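Local coordinates for protein aprataxin and PNK-like factor (Homo sapiens, PDB 5W7W) that acts as a histone chaperone and scaffold in DNA strand-break repair, its FHA domain mediating interaction with XRCC1 and XRCC4, at residues T26-G31 / R44-E49. Numbering follows the deposited sequence.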
loop_
_atom_site.group_PDB
_atom_site.type_symbol
_atom_site.label_atom_id
_atom_site.label_comp_id
_atom_site.label_asym_id
_atom_site.label_seq_id
_atom_site.Cartn_x
_atom_site.Cartn_y
_atom_site.Cartn_z
ATOM N N THR A 26 -3.568 -9.354 0.961
ATOM C CA THR A 26 -2.128 -9.453 1.194
ATOM C C THR A 26 -1.799 -8.596 2.405
ATOM O O THR A 26 -2.076 -7.396 2.401
ATOM C CB THR A 26 -1.337 -8.951 -0.019
ATOM O OG1 THR A 26 -1.661 -9.735 -1.173
ATOM C CG2 THR A 26 0.167 -9.067 0.206
ATOM N N VAL A 27 -1.203 -9.194 3.430
ATOM C CA VAL A 27 -0.729 -8.443 4.586
ATOM C C VAL A 27 0.573 -7.760 4.207
ATOM O O VAL A 27 1.450 -8.382 3.601
ATOM C CB VAL A 27 -0.534 -9.380 5.785
ATOM C CG1 VAL A 27 0.027 -8.615 6.985
ATOM C CG2 VAL A 27 -1.834 -10.052 6.150
ATOM N N ILE A 28 0.680 -6.470 4.513
ATOM C CA ILE A 28 1.901 -5.727 4.246
ATOM C C ILE A 28 2.435 -5.115 5.533
ATOM O O ILE A 28 1.740 -4.969 6.538
ATOM C CB ILE A 28 1.724 -4.657 3.147
ATOM C CG1 ILE A 28 0.732 -3.582 3.573
ATOM C CG2 ILE A 28 1.296 -5.314 1.824
ATOM C CD1 ILE A 28 0.739 -2.362 2.665
ATOM N N GLY A 29 3.707 -4.777 5.492
ATOM C CA GLY A 29 4.444 -4.302 6.634
ATOM C C GLY A 29 5.899 -4.654 6.421
ATOM O O GLY A 29 6.345 -4.782 5.284
ATOM N N ARG A 30 6.617 -4.827 7.515
ATOM C CA ARG A 30 7.995 -5.261 7.362
ATOM C C ARG A 30 8.036 -6.707 6.885
ATOM O O ARG A 30 7.109 -7.495 7.102
ATOM C CB ARG A 30 8.802 -5.046 8.640
ATOM C CG ARG A 30 8.386 -5.842 9.834
ATOM C CD ARG A 30 9.409 -5.600 10.943
ATOM N NE ARG A 30 9.116 -6.343 12.170
ATOM C CZ ARG A 30 8.695 -5.808 13.319
ATOM N NH1 ARG A 30 8.503 -4.495 13.452
ATOM N NH2 ARG A 30 8.469 -6.606 14.355
ATOM N N GLY A 31 9.106 -7.036 6.182
ATOM C CA GLY A 31 9.270 -8.363 5.648
ATOM C C GLY A 31 9.756 -8.342 4.215
ATOM O O GLY A 31 10.009 -7.282 3.624
ATOM N N ARG A 44 2.443 -6.700 10.653
ATOM C CA ARG A 44 1.019 -6.678 10.312
ATOM C C ARG A 44 0.564 -5.224 10.330
ATOM O O ARG A 44 -0.197 -4.779 11.191
ATOM C CB ARG A 44 0.196 -7.541 11.266
ATOM C CG ARG A 44 0.451 -9.031 11.129
ATOM C CD ARG A 44 -0.302 -9.801 12.218
ATOM N NE ARG A 44 0.203 -9.391 13.527
ATOM C CZ ARG A 44 1.162 -10.014 14.206
ATOM N NH1 ARG A 44 1.721 -11.126 13.735
ATOM N NH2 ARG A 44 1.560 -9.520 15.371
ATOM N N HIS A 45 1.063 -4.462 9.370
ATOM C CA HIS A 45 0.822 -3.023 9.343
ATOM C C HIS A 45 -0.485 -2.653 8.641
ATOM O O HIS A 45 -1.222 -1.763 9.096
ATOM C CB HIS A 45 1.999 -2.330 8.652
ATOM C CG HIS A 45 2.157 -0.903 9.031
ATOM N ND1 HIS A 45 3.068 -0.503 9.983
ATOM C CD2 HIS A 45 1.535 0.217 8.605
ATOM C CE1 HIS A 45 3.000 0.808 10.127
ATOM N NE2 HIS A 45 2.061 1.268 9.321
ATOM N N ALA A 46 -0.788 -3.343 7.545
ATOM C CA ALA A 46 -1.993 -3.073 6.777
ATOM C C ALA A 46 -2.353 -4.314 5.982
ATOM O O ALA A 46 -1.535 -5.217 5.814
ATOM C CB ALA A 46 -1.797 -1.869 5.851
ATOM N N ILE A 47 -3.593 -4.349 5.512
ATOM C CA ILE A 47 -4.057 -5.355 4.561
ATOM C C ILE A 47 -4.386 -4.648 3.256
ATOM O O ILE A 47 -5.128 -3.661 3.252
ATOM C CB ILE A 47 -5.294 -6.098 5.088
ATOM C CG1 ILE A 47 -5.006 -6.698 6.467
ATOM C CG2 ILE A 47 -5.725 -7.178 4.091
ATOM C CD1 ILE A 47 -6.134 -7.473 7.062
ATOM N N LEU A 48 -3.839 -5.145 2.153
ATOM C CA LEU A 48 -4.273 -4.743 0.825
ATOM C C LEU A 48 -5.192 -5.820 0.288
ATOM O O LEU A 48 -4.931 -7.011 0.485
ATOM C CB LEU A 48 -3.093 -4.614 -0.126
ATOM C CG LEU A 48 -2.096 -3.534 0.223
ATOM C CD1 LEU A 48 -0.939 -3.537 -0.747
ATOM C CD2 LEU A 48 -2.736 -2.185 0.223
ATOM N N GLU A 49 -6.274 -5.421 -0.373
ATOM C CA GLU A 49 -7.148 -6.386 -1.015
ATOM C C GLU A 49 -7.396 -5.983 -2.455
ATOM O O GLU A 49 -7.810 -4.851 -2.720
ATOM C CB GLU A 49 -8.489 -6.496 -0.309
ATOM C CG GLU A 49 -9.314 -7.668 -0.834
ATOM C CD GLU A 49 -10.786 -7.420 -0.826
ATOM O OE1 GLU A 49 -11.234 -6.396 -1.386
ATOM O OE2 GLU A 49 -11.500 -8.280 -0.276
#
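I28 sets CG1 between its backbone N and carbonyl carbon (chi1 64°), which lays this branch over A46 CB while CG2 and CD1 meet L48, whose CG, anti to the carbonyl carbon (chi1 -64°), carries CD1 to I28 CG2. The two larger side chains cross at about a right angle, I28 CG2 lying 3.8 Å from L48 CD1, and together with A46 they form an apolar patch on one face of the sheet, continued by I57 of the next strand. On the other face V27 is more exposed; its CG1 merely brushes the aliphatic CG of R44.

Backbone hydrogen bonds hold the two strands together. T26 and L48 exchange two, T26 N reaching L48 O at 2.8 Å, and I28 N gives an almost straight bond to A46 O (N-H...O 176°). I28 O is gripped twice: H45 N arrives in the carbonyl plane at 3.0 Å, whereas A46 N sits above that plane at a longer 3.2 Å. Two donors on one carbonyl show how an extra residue is absorbed where a strand begins.

Beside this doubly accepting carbonyl H45 CB packs 3.7 Å from G29 CA. The imidazole then turns away, bonded through ND1 to S42 N and through NE2 to P64 O, so it ties the bulge to S42 earlier in its own loop and to the loop that carries P64. I28 facing both H45 and A46 is a classic beta bulge, here at the end of strand 24-28 and the start of strand 46-51, whose antiparallel pairing it bounds in the all-beta FHA fold.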